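Local coordinates for possible membrane-associated serine protease (Mycobacterium tuberculosis, PDB 3K6Y), which cleaves peptide bonds as a serine endopeptidase of chymotrypsin-like fold, the protease part of a membrane protein that probably serves resistance to acid and oxidative stress, at residues A25-A30 and T173-V178; K46-A51 and Q55-G60; T95-D100 and V105-V110; V167-Y172 and A214-G219. One frame throughout, in Å; residues are numbered along the deposited sequence.

Contact 1 of 4, residues A25-A30 and T173-V178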
loop_
_atom_site.group_PDB
_atom_site.type_symbol
_atom_site.label_atom_id
_atom_site.label_comp_id
_atom_site.label_asym_id
_atom_site.label_seq_id
_atom_site.Cartn_x
_atom_site.Cartn_y
_atom_site.Cartn_z
ATOM N N ALA A 25 8.637 25.727 28.807
ATOM C CA ALA A 25 8.656 25.155 30.151
ATOM C C ALA A 25 8.212 23.691 30.193
ATOM O O ALA A 25 7.471 23.236 29.317
ATOM C CB ALA A 25 7.805 25.994 31.083
ATOM N N SER A 26 8.641 22.953 31.214
ATOM C CA SER A 26 8.207 21.579 31.399
ATOM C C SER A 26 6.684 21.526 31.453
ATOM O O SER A 26 6.042 22.456 31.970
ATOM C CB SER A 26 8.773 20.981 32.686
ATOM O OG SER A 26 10.170 20.817 32.597
ATOM N N PRO A 27 6.091 20.453 30.901
ATOM C CA PRO A 27 4.638 20.311 30.965
ATOM C C PRO A 27 4.153 20.225 32.402
ATOM O O PRO A 27 4.858 19.712 33.278
ATOM C CB PRO A 27 4.375 18.983 30.247
ATOM C CG PRO A 27 5.603 18.733 29.446
ATOM C CD PRO A 27 6.737 19.337 30.185
ATOM N N ASP A 28 2.949 20.726 32.640
ATOM C CA ASP A 28 2.380 20.715 33.977
ATOM C C ASP A 28 1.970 19.275 34.343
ATOM O O ASP A 28 1.051 18.728 33.721
ATOM C CB ASP A 28 1.176 21.665 33.982
ATOM C CG ASP A 28 0.473 21.732 35.327
ATOM O OD1 ASP A 28 0.859 20.994 36.248
ATOM O OD2 ASP A 28 -0.490 22.517 35.436
ATOM N N PRO A 29 2.648 18.641 35.328
ATOM C CA PRO A 29 2.336 17.235 35.637
ATOM C C PRO A 29 0.898 17.016 36.113
ATOM O O PRO A 29 0.379 15.891 36.058
ATOM C CB PRO A 29 3.307 16.890 36.772
ATOM C CG PRO A 29 3.702 18.181 37.331
ATOM C CD PRO A 29 3.723 19.155 36.208
ATOM N N ALA A 30 0.271 18.083 36.596
ATOM C CA ALA A 30 -1.092 17.999 37.118
ATOM C C ALA A 30 -2.112 17.738 36.022
ATOM O O ALA A 30 -3.246 17.362 36.315
ATOM C CB ALA A 30 -1.455 19.275 37.907
ATOM N N THR A 173 5.272 20.817 16.991
ATOM C CA THR A 173 6.212 20.221 17.918
ATOM C C THR A 173 5.730 20.489 19.328
ATOM O O THR A 173 5.224 21.581 19.609
ATOM C CB THR A 173 7.624 20.767 17.727
ATOM O OG1 THR A 173 7.580 22.195 17.787
ATOM C CG2 THR A 173 8.159 20.336 16.366
ATOM N N ILE A 174 5.867 19.499 20.205
ATOM C CA ILE A 174 5.410 19.615 21.580
ATOM C C ILE A 174 6.554 19.189 22.490
ATOM O O ILE A 174 7.450 18.430 22.078
ATOM C CB ILE A 174 4.123 18.778 21.855
ATOM C CG1 ILE A 174 4.389 17.277 21.675
ATOM C CG2 ILE A 174 2.973 19.281 20.992
ATOM C CD1 ILE A 174 3.193 16.417 22.034
ATOM N N ARG A 175 6.530 19.712 23.712
ATOM C CA ARG A 175 7.368 19.183 24.750
ATOM C C ARG A 175 6.549 18.126 25.484
ATOM O O ARG A 175 5.511 18.447 26.079
ATOM C CB ARG A 175 7.829 20.290 25.707
ATOM C CG ARG A 175 8.752 19.737 26.751
ATOM C CD ARG A 175 9.428 20.795 27.574
ATOM N NE ARG A 175 10.271 20.128 28.557
ATOM C CZ ARG A 175 11.146 20.740 29.350
ATOM N NH1 ARG A 175 11.287 22.055 29.307
ATOM N NH2 ARG A 175 11.862 20.008 30.186
ATOM N N ALA A 176 6.985 16.871 25.399
ATOM C CA ALA A 176 6.291 15.738 26.016
ATOM C C ALA A 176 7.142 14.492 25.893
ATOM O O ALA A 176 8.025 14.426 25.046
ATOM C CB ALA A 176 4.960 15.476 25.296
ATOM N N ASP A 177 6.839 13.491 26.712
ATOM C CA ASP A 177 7.429 12.169 26.570
ATOM C C ASP A 177 6.433 11.264 25.856
ATOM O O ASP A 177 5.646 10.572 26.509
ATOM C CB ASP A 177 7.787 11.586 27.941
ATOM C CG ASP A 177 8.449 10.216 27.842
ATOM N N VAL A 178 6.475 11.287 24.524
ATOM C CA VAL A 178 5.573 10.454 23.714
ATOM C C VAL A 178 6.112 9.025 23.720
ATOM O O VAL A 178 7.330 8.798 23.592
ATOM C CB VAL A 178 5.447 11.003 22.272
ATOM C CG1 VAL A 178 4.548 10.091 21.400
ATOM C CG2 VAL A 178 4.897 12.424 22.287
#
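The guanidinium of R175 is met on one face by the hydroxyl of S26, whose OG stands 3.0 Å above the plane and is displaced toward the rim. The nearest atoms of this approach are S26 OG and R175 NH2, 3.1 Å apart, but the angle is too poor for a hydrogen bond, so the hydroxyl rests on the group as a contact. A25 C and P27 CD approach it obliquely. The polar bonds of R175 lead elsewhere: NH1 donates to the backbone O of V24, and NE forms a salt bridge with E207. Together these fix the rotation of the flat group. Its chain runs fully extended from CG to NE, with CG anti to the backbone N (chi1 -177°), and this carries the aliphatic part out to the 25-27 segment, R175 CD lying 3.6 Å from A25 O. The P27 ring crosses the arginine chain at about a right angle; its CD is 4.0 Å from R175 NE, while P27 CG touches R175 O at 3.4 Å. The contact lies at the surface, where the loop ahead of helix 35-40 rests on the end of strand 167-175 in the C-terminal beta-barrel of the chymotrypsin-like fold. Strand 143-157 completes the seat: R148 donates from its side chain to the carbonyls of A25 and S26, P146 packs on P27, and the backbone of R148 pairs with that of R175.

Contact 2 of 4, residues K46-A51 and Q55-G60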
loop_
_atom_site.group_PDB
_atom_site.type_symbol
_atom_site.label_atom_id
_atom_site.label_comp_id
_atom_site.label_asym_id
_atom_site.label_seq_id
_atom_site.Cartn_x
_atom_site.Cartn_y
_atom_site.Cartn_z
ATOM N N LYS A 46 -8.245 2.079 21.652
ATOM C CA LYS A 46 -7.021 1.336 21.373
ATOM C C LYS A 46 -7.211 0.608 20.048
ATOM O O LYS A 46 -8.293 0.100 19.768
ATOM C CB LYS A 46 -6.764 0.355 22.518
ATOM C CG LYS A 46 -5.462 -0.432 22.335
ATOM C CD LYS A 46 -5.265 -1.567 23.330
ATOM C CE LYS A 46 -4.366 -2.603 22.691
ATOM N NZ LYS A 46 -4.250 -3.847 23.502
ATOM N N ILE A 47 -6.154 0.591 19.236
ATOM C CA ILE A 47 -6.205 -0.114 17.954
ATOM C C ILE A 47 -5.186 -1.246 17.986
ATOM O O ILE A 47 -4.056 -1.054 18.370
ATOM C CB ILE A 47 -5.929 0.843 16.798
ATOM C CG1 ILE A 47 -6.946 2.004 16.934
ATOM C CG2 ILE A 47 -6.092 0.121 15.460
ATOM C CD1 ILE A 47 -7.027 3.006 15.859
ATOM N N ARG A 48 -5.629 -2.427 17.611
ATOM C CA ARG A 48 -4.726 -3.574 17.483
ATOM C C ARG A 48 -4.871 -4.131 16.081
ATOM O O ARG A 48 -5.970 -4.494 15.654
ATOM C CB ARG A 48 -5.094 -4.655 18.498
ATOM C CG ARG A 48 -4.164 -5.830 18.528
ATOM C CD ARG A 48 -4.505 -6.686 19.750
ATOM N NE ARG A 48 -3.894 -8.010 19.651
ATOM C CZ ARG A 48 -2.925 -8.451 20.439
ATOM N NH1 ARG A 48 -2.459 -7.686 21.424
ATOM N NH2 ARG A 48 -2.438 -9.669 20.248
ATOM N N SER A 49 -3.752 -4.227 15.375
ATOM C CA SER A 49 -3.752 -4.646 13.967
ATOM C C SER A 49 -2.851 -5.853 13.801
ATOM O O SER A 49 -1.656 -5.806 14.129
ATOM C CB SER A 49 -3.293 -3.507 13.073
ATOM O OG SER A 49 -4.106 -2.339 13.299
ATOM N N LEU A 50 -3.410 -6.946 13.306
ATOM C CA LEU A 50 -2.625 -8.155 13.024
ATOM C C LEU A 50 -1.956 -7.933 11.692
ATOM O O LEU A 50 -2.620 -7.615 10.698
ATOM C CB LEU A 50 -3.531 -9.385 12.953
ATOM C CG LEU A 50 -4.426 -9.592 14.174
ATOM C CD1 LEU A 50 -5.233 -10.857 13.995
ATOM C CD2 LEU A 50 -3.613 -9.628 15.471
ATOM N N ALA A 51 -0.638 -8.106 11.659
ATOM C CA ALA A 51 0.127 -7.848 10.450
ATOM C C ALA A 51 1.080 -9.014 10.170
ATOM O O ALA A 51 2.309 -8.860 10.234
ATOM C CB ALA A 51 0.874 -6.524 10.550
ATOM N N GLN A 55 5.186 -9.754 10.097
ATOM C CA GLN A 55 5.558 -10.578 11.270
ATOM C C GLN A 55 5.424 -9.789 12.571
ATOM O O GLN A 55 6.277 -9.852 13.452
ATOM C CB GLN A 55 6.963 -11.182 11.100
ATOM C CG GLN A 55 7.074 -12.048 9.849
ATOM C CD GLN A 55 8.454 -12.571 9.551
ATOM O OE1 GLN A 55 9.450 -12.029 10.014
ATOM N NE2 GLN A 55 8.504 -13.598 8.720
ATOM N N LYS A 56 4.326 -9.043 12.690
ATOM C CA LYS A 56 4.095 -8.153 13.833
ATOM C C LYS A 56 2.612 -8.089 14.168
ATOM O O LYS A 56 1.754 -8.319 13.313
ATOM C CB LYS A 56 4.489 -6.696 13.504
ATOM C CG LYS A 56 5.946 -6.332 13.391
ATOM C CD LYS A 56 6.017 -4.856 12.913
ATOM C CE LYS A 56 7.458 -4.380 12.812
ATOM N NZ LYS A 56 7.544 -2.911 12.560
ATOM N N VAL A 57 2.335 -7.755 15.418
ATOM C CA VAL A 57 1.065 -7.171 15.832
ATOM C C VAL A 57 1.364 -5.709 16.142
ATOM O O VAL A 57 2.274 -5.410 16.912
ATOM C CB VAL A 57 0.498 -7.874 17.080
ATOM C CG1 VAL A 57 -0.773 -7.166 17.583
ATOM C CG2 VAL A 57 0.190 -9.335 16.768
ATOM N N LEU A 58 0.605 -4.796 15.521
ATOM C CA LEU A 58 0.755 -3.354 15.714
ATOM C C LEU A 58 -0.283 -2.875 16.703
ATOM O O LEU A 58 -1.438 -3.270 16.613
ATOM C CB LEU A 58 0.498 -2.627 14.392
ATOM C CG LEU A 58 1.646 -2.671 13.395
ATOM C CD1 LEU A 58 1.145 -2.239 12.013
ATOM C CD2 LEU A 58 2.730 -1.733 13.877
ATOM N N GLU A 59 0.125 -2.015 17.623
ATOM C CA GLU A 59 -0.829 -1.407 18.546
ATOM C C GLU A 59 -0.647 0.089 18.571
ATOM O O GLU A 59 0.480 0.580 18.590
ATOM C CB GLU A 59 -0.712 -2.030 19.945
ATOM C CG GLU A 59 -1.265 -3.454 19.961
ATOM C CD GLU A 59 -1.083 -4.214 21.269
ATOM O OE1 GLU A 59 -0.007 -4.120 21.891
ATOM O OE2 GLU A 59 -2.010 -4.972 21.636
ATOM N N GLY A 60 -1.758 0.819 18.545
ATOM C CA GLY A 60 -1.694 2.248 18.682
ATOM C C GLY A 60 -2.992 2.759 19.243
ATOM O O GLY A 60 -3.700 2.043 19.932
HETATM O O HOH W 1 -2.189 -4.919 24.288
HETATM O O HOH W 2 -3.002 -1.160 15.195
#
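E59 OE2 is gripped by two cations, with R48 NH1 at 2.8 Å and K46 NZ at 3.1 Å from it, the two nitrogens arriving from opposite faces of the carboxylate plane. The R48 bond is bent, 132° at the hydrogen, and the guanidinium and carboxylate planes stand 72° apart. Water 1 bridges K46 NZ and E59 OE2 as well, while the lysine amine also donates to G139 O and lies against the ring of Y86 in a cation-pi contact. R48 is extended, CG anti to the backbone N (chi1 -175°), and runs beside E59; V57 CG1 covers one guanidinium face, 3.7 Å above its centre. On the same side of the sheet, L50 CD2 meets V57 CG2 at 4.0 Å. The two strands form an antiparallel hairpin of the N-terminal beta-barrel of the chymotrypsin-like fold, ended by a G1 bulge where Q55 and K56 both face A51. The opposite face carries I47, S49, L58 and A51, with S49 facing L58 across the strands. G60, which has no side chain, lies about 5 Å from the side chain of S183, the predicted charge-relay serine. Backbone bonds S49 N to L58 O and L58 N to S49 O, both 2.8 Å, close the S49-L58 pair, and water 2 links S49 OG to L58 O.

Contact 3 of 4, residues T95-D100 and V105-V110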
loop_
_atom_site.group_PDB
_atom_site.type_symbol
_atom_site.label_atom_id
_atom_site.label_comp_id
_atom_site.label_asym_id
_atom_site.label_seq_id
_atom_site.Cartn_x
_atom_site.Cartn_y
_atom_site.Cartn_z
ATOM N N THR A 95 -13.101 -1.612 9.667
ATOM C CA THR A 95 -12.719 -1.654 8.254
ATOM C C THR A 95 -11.907 -0.396 7.967
ATOM O O THR A 95 -12.313 0.696 8.355
ATOM C CB THR A 95 -14.003 -1.675 7.339
ATOM O OG1 THR A 95 -14.751 -2.855 7.659
ATOM C CG2 THR A 95 -13.618 -1.734 5.877
ATOM N N VAL A 96 -10.795 -0.535 7.253
ATOM C CA VAL A 96 -10.019 0.637 6.854
ATOM C C VAL A 96 -10.679 1.201 5.578
ATOM O O VAL A 96 -10.621 0.577 4.518
ATOM C CB VAL A 96 -8.551 0.265 6.569
ATOM C CG1 VAL A 96 -7.780 1.503 6.197
ATOM C CG2 VAL A 96 -7.913 -0.423 7.785
ATOM N N VAL A 97 -11.315 2.368 5.679
ATOM C CA VAL A 97 -12.028 2.935 4.541
ATOM C C VAL A 97 -11.328 4.114 3.902
ATOM O O VAL A 97 -11.686 4.520 2.792
ATOM C CB VAL A 97 -13.507 3.300 4.888
ATOM C CG1 VAL A 97 -14.254 2.053 5.318
ATOM C CG2 VAL A 97 -13.591 4.390 5.953
ATOM N N SER A 98 -10.314 4.653 4.578
ATOM C CA SER A 98 -9.449 5.674 3.990
ATOM C C SER A 98 -8.064 5.440 4.566
ATOM O O SER A 98 -7.914 5.141 5.745
ATOM C CB SER A 98 -9.963 7.078 4.309
ATOM O OG SER A 98 -9.114 8.078 3.796
ATOM N N TYR A 99 -7.059 5.574 3.715
ATOM C CA TYR A 99 -5.691 5.265 4.084
ATOM C C TYR A 99 -4.796 6.164 3.249
ATOM O O TYR A 99 -4.793 6.071 2.014
ATOM C CB TYR A 99 -5.399 3.777 3.843
ATOM C CG TYR A 99 -3.992 3.360 4.204
ATOM C CD1 TYR A 99 -3.663 2.941 5.493
ATOM C CD2 TYR A 99 -2.989 3.369 3.242
ATOM C CE1 TYR A 99 -2.368 2.554 5.804
ATOM C CE2 TYR A 99 -1.696 2.993 3.554
ATOM C CZ TYR A 99 -1.397 2.599 4.832
ATOM O OH TYR A 99 -0.113 2.230 5.130
ATOM N N ASP A 100 -4.021 7.022 3.909
ATOM C CA ASP A 100 -3.175 7.997 3.220
ATOM C C ASP A 100 -1.788 7.962 3.874
ATOM O O ASP A 100 -1.577 8.488 4.961
ATOM C CB ASP A 100 -3.780 9.398 3.309
ATOM C CG ASP A 100 -3.002 10.428 2.518
ATOM O OD1 ASP A 100 -1.769 10.278 2.385
ATOM O OD2 ASP A 100 -3.631 11.413 2.060
ATOM N N VAL A 105 -2.558 9.195 7.731
ATOM C CA VAL A 105 -3.848 9.125 8.425
ATOM C C VAL A 105 -4.657 7.990 7.838
ATOM O O VAL A 105 -4.623 7.773 6.625
ATOM C CB VAL A 105 -4.647 10.437 8.270
ATOM C CG1 VAL A 105 -6.076 10.303 8.843
ATOM C CG2 VAL A 105 -3.929 11.569 8.955
ATOM N N ALA A 106 -5.363 7.270 8.705
ATOM C CA ALA A 106 -6.354 6.291 8.276
ATOM C C ALA A 106 -7.663 6.599 8.969
ATOM O O ALA A 106 -7.680 7.087 10.114
ATOM C CB ALA A 106 -5.899 4.847 8.596
ATOM N N ILE A 107 -8.766 6.303 8.282
ATOM C CA ILE A 107 -10.086 6.374 8.907
ATOM C C ILE A 107 -10.670 4.976 8.883
ATOM O O ILE A 107 -10.623 4.279 7.848
ATOM C CB ILE A 107 -11.028 7.376 8.183
ATOM C CG1 ILE A 107 -10.445 8.795 8.290
ATOM C CG2 ILE A 107 -12.447 7.318 8.787
ATOM C CD1 ILE A 107 -11.218 9.879 7.510
ATOM N N LEU A 108 -11.189 4.586 10.050
ATOM C CA LEU A 108 -11.800 3.283 10.232
ATOM C C LEU A 108 -13.291 3.418 10.359
ATOM O O LEU A 108 -13.785 4.283 11.094
ATOM C CB LEU A 108 -11.267 2.637 11.523
ATOM C CG LEU A 108 -9.754 2.610 11.670
ATOM C CD1 LEU A 108 -9.381 1.984 12.988
ATOM C CD2 LEU A 108 -9.054 1.863 10.553
ATOM N N ALA A 109 -14.002 2.524 9.666
ATOM C CA ALA A 109 -15.443 2.354 9.880
ATOM C C ALA A 109 -15.640 1.307 10.963
ATOM O O ALA A 109 -15.105 0.189 10.869
ATOM C CB ALA A 109 -16.139 1.922 8.586
ATOM N N VAL A 110 -16.380 1.663 12.009
ATOM C CA VAL A 110 -16.503 0.813 13.205
ATOM C C VAL A 110 -17.972 0.770 13.604
ATOM O O VAL A 110 -18.446 1.585 14.397
ATOM C CB VAL A 110 -15.661 1.357 14.374
ATOM C CG1 VAL A 110 -15.589 0.325 15.504
ATOM C CG2 VAL A 110 -14.234 1.730 13.901
HETATM O O HOH W 3 -16.539 -2.060 9.310
HETATM O O HOH W 4 -7.179 8.767 5.593
#
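V97 reaches strand 105-109 through both of its methyls. From CB, its CG1 goes out to A109 CB at 3.8 Å, and its CG2, which stands between the backbone N and the carbonyl carbon, leans over I107 O at 3.5 Å. This residue sits at a classic beta bulge in the antiparallel hairpin of strands 90-100 and 105-109, part of the N-terminal barrel of the chymotrypsin-like protease: V97 and S98 both face I107, and the register shifts by one between V96 and S98. I107 O accordingly takes two donors, V97 N at 3.0 Å and a weaker bond from S98 N, while I107 N returns to S98 O. On either side of the bulge the pairing is regular, with T95 and A109 at one end and D100 and V105 at the other, each joined by a reciprocal pair of backbone bonds. On the face of V96, L108, Y99 and A106 the packing is apolar. L108 turns its CD2 onto V96 CG2, 3.8 Å away, the two side chains crossing at a slant, and A106 CB approaches the Y99 ring obliquely, 4.3 Å from CD1. The phenol oxygen of Y99 bonds to Y161 OH. At the tip of the hairpin, D100 OD1 accepts from the backbone N of both S102 and V103, bracing the loop that carries D104, the predicted catalytic aspartate, and D100 OD2 accepts from Q220 NE2. On the face of S98, D100 and I107, water 4 accepts from S98 OG at 2.7 Å and donates to V105 O.

Contact 4 of 4, residues V167-Y172 and A214-G219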
loop_
_atom_site.group_PDB
_atom_site.type_symbol
_atom_site.label_atom_id
_atom_site.label_comp_id
_atom_site.label_asym_id
_atom_site.label_seq_id
_atom_site.Cartn_x
_atom_site.Cartn_y
_atom_site.Cartn_z
ATOM N N VAL A 167 7.321 14.450 1.641
ATOM C CA VAL A 167 6.061 15.119 1.924
ATOM C C VAL A 167 6.306 16.329 2.803
ATOM O O VAL A 167 7.283 16.350 3.532
ATOM C CB VAL A 167 5.052 14.172 2.610
ATOM C CG1 VAL A 167 4.670 13.047 1.677
ATOM C CG2 VAL A 167 5.606 13.609 3.928
ATOM N N THR A 168 5.417 17.314 2.718
ATOM C CA THR A 168 5.472 18.491 3.576
ATOM C C THR A 168 4.129 18.598 4.274
ATOM O O THR A 168 3.088 18.597 3.614
ATOM C CB THR A 168 5.779 19.783 2.777
ATOM O OG1 THR A 168 7.035 19.632 2.104
ATOM C CG2 THR A 168 5.868 20.995 3.709
ATOM N N ARG A 169 4.173 18.695 5.602
ATOM C CA ARG A 169 2.951 18.659 6.417
ATOM C C ARG A 169 3.011 19.712 7.504
ATOM O O ARG A 169 4.091 20.037 8.020
ATOM C CB ARG A 169 2.836 17.300 7.090
ATOM C CG ARG A 169 2.722 16.175 6.100
ATOM C CD ARG A 169 2.652 14.832 6.764
ATOM N NE ARG A 169 3.927 14.446 7.351
ATOM C CZ ARG A 169 4.122 13.328 8.040
ATOM N NH1 ARG A 169 3.104 12.506 8.270
ATOM N NH2 ARG A 169 5.322 13.038 8.526
ATOM N N ASP A 170 1.848 20.237 7.869
ATOM C CA ASP A 170 1.749 21.105 9.048
ATOM C C ASP A 170 1.700 20.245 10.308
ATOM O O ASP A 170 0.839 19.370 10.445
ATOM C CB ASP A 170 0.486 21.974 8.988
ATOM C CG ASP A 170 0.523 23.012 7.880
ATOM O OD1 ASP A 170 1.613 23.480 7.515
ATOM O OD2 ASP A 170 -0.560 23.382 7.391
ATOM N N VAL A 171 2.617 20.519 11.226
ATOM C CA VAL A 171 2.757 19.794 12.468
ATOM C C VAL A 171 2.898 20.743 13.636
ATOM O O VAL A 171 3.316 21.898 13.446
ATOM C CB VAL A 171 3.926 18.772 12.429
ATOM C CG1 VAL A 171 3.780 17.851 11.214
ATOM C CG2 VAL A 171 5.265 19.461 12.457
ATOM N N TYR A 172 2.557 20.270 14.827
ATOM C CA TYR A 172 3.068 20.889 16.034
ATOM C C TYR A 172 4.251 20.095 16.532
ATOM O O TYR A 172 4.236 18.855 16.533
ATOM C CB TYR A 172 2.038 20.893 17.161
ATOM C CG TYR A 172 0.798 21.702 16.914
ATOM C CD1 TYR A 172 0.835 23.103 16.913
ATOM C CD2 TYR A 172 -0.433 21.075 16.745
ATOM C CE1 TYR A 172 -0.318 23.849 16.716
ATOM C CE2 TYR A 172 -1.595 21.818 16.536
ATOM C CZ TYR A 172 -1.529 23.199 16.532
ATOM O OH TYR A 172 -2.661 23.942 16.339
ATOM N N ALA A 214 -4.742 19.739 13.198
ATOM C CA ALA A 214 -6.113 19.542 12.757
ATOM C C ALA A 214 -6.292 19.937 11.284
ATOM O O ALA A 214 -6.934 19.232 10.512
ATOM C CB ALA A 214 -7.088 20.322 13.656
ATOM N N GLY A 215 -5.702 21.074 10.901
ATOM C CA GLY A 215 -5.754 21.527 9.512
ATOM C C GLY A 215 -5.114 20.542 8.545
ATOM O O GLY A 215 -5.615 20.342 7.436
ATOM N N GLU A 216 -4.009 19.917 8.964
ATOM C CA GLU A 216 -3.310 18.974 8.114
ATOM C C GLU A 216 -4.161 17.724 7.824
ATOM O O GLU A 216 -4.087 17.158 6.730
ATOM C CB GLU A 216 -1.991 18.563 8.787
ATOM C CG GLU A 216 -1.174 17.515 8.045
ATOM C CD GLU A 216 -0.742 17.960 6.664
ATOM O OE1 GLU A 216 -0.699 17.102 5.760
ATOM O OE2 GLU A 216 -0.399 19.155 6.483
ATOM N N VAL A 217 -4.934 17.281 8.817
ATOM C CA VAL A 217 -5.710 16.040 8.651
ATOM C C VAL A 217 -7.122 16.295 8.119
ATOM O O VAL A 217 -7.813 15.356 7.726
ATOM C CB VAL A 217 -5.748 15.168 9.937
ATOM C CG1 VAL A 217 -4.355 14.900 10.452
ATOM C CG2 VAL A 217 -6.619 15.779 11.029
ATOM N N ALA A 218 -7.522 17.571 8.037
ATOM C CA ALA A 218 -8.894 17.918 7.671
ATOM C C ALA A 218 -9.305 17.370 6.311
ATOM O O ALA A 218 -10.446 16.930 6.119
ATOM C CB ALA A 218 -9.084 19.435 7.703
ATOM N N GLY A 219 -8.381 17.378 5.361
ATOM C CA GLY A 219 -8.657 16.903 4.015
ATOM C C GLY A 219 -9.079 15.446 3.992
ATOM O O GLY A 219 -9.846 15.030 3.115
HETATM O O HOH W 5 0.408 17.330 3.420
HETATM O O HOH W 6 -2.251 21.694 6.348
#
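Segment 167-172 of strand 167-175 and the short helix 214-218 meet over a small area round E216, where D170 and E216 have their CA atoms 5.6 Å apart and the backbone N of D170 donates to the helix side chain. The acceptor is E216 OE2, 2.9 Å from D170 N, in a nearly straight bond (163° at the hydrogen) that comes from above the carboxylate plane. E216 gets there by leaving the helix with CG anti to its own N and then bending at chi2 (61°), a turn that brings OE2 to D170 N. E216 CB lies 3.4 Å from D170 O. The other carboxylate oxygen, OE1, rests by R169 CG at 3.6 Å, the arginine chain passing aslant with its guanidinium plane 84° to the carboxylate. No salt bridge joins these two; R169 instead bends away and NH1 donates to V103 O, beside the predicted catalytic D104, which its side chain touches. D170 OD2 and E216 OE2 lie 4.3 Å apart, and a repulsion between the two acids would be eased by water 6, which donates to both oxygens, and by the salt bridge from D170 OD1 to R154. Water 5 likewise donates to E216 OE1 and T168 O. The contact thus sets the helix that follows strand 208-213 on strand 167-175 of the C-terminal barrel: T213 pairs with D170 by backbone bonds and accepts from E216 N through its OG1, while strand 143-157 supplies R154 alongside.

Overall arrangement
The four contacts are spread over the two six-stranded antiparallel barrels of the chymotrypsin fold. Contacts 2 and 3 are hairpins of the first barrel, their centres 14 Å apart and joined where I47 CD1 packs on L108 CD1. Contacts 1 and 4 share strand 167-175 of the second barrel, with centres 21 Å apart. Contact 3 reaches across to contact 4 through V105 CG2 and V217 CG1, so the first barrel touches the helix that follows the second, beside D104 of the predicted triad. Along the chain, contacts 2 and 3 follow in series inside the loop closed by contact 1, which crosses contact 4 and ties the N-terminal segment to the second barrel, away from the annotated sites.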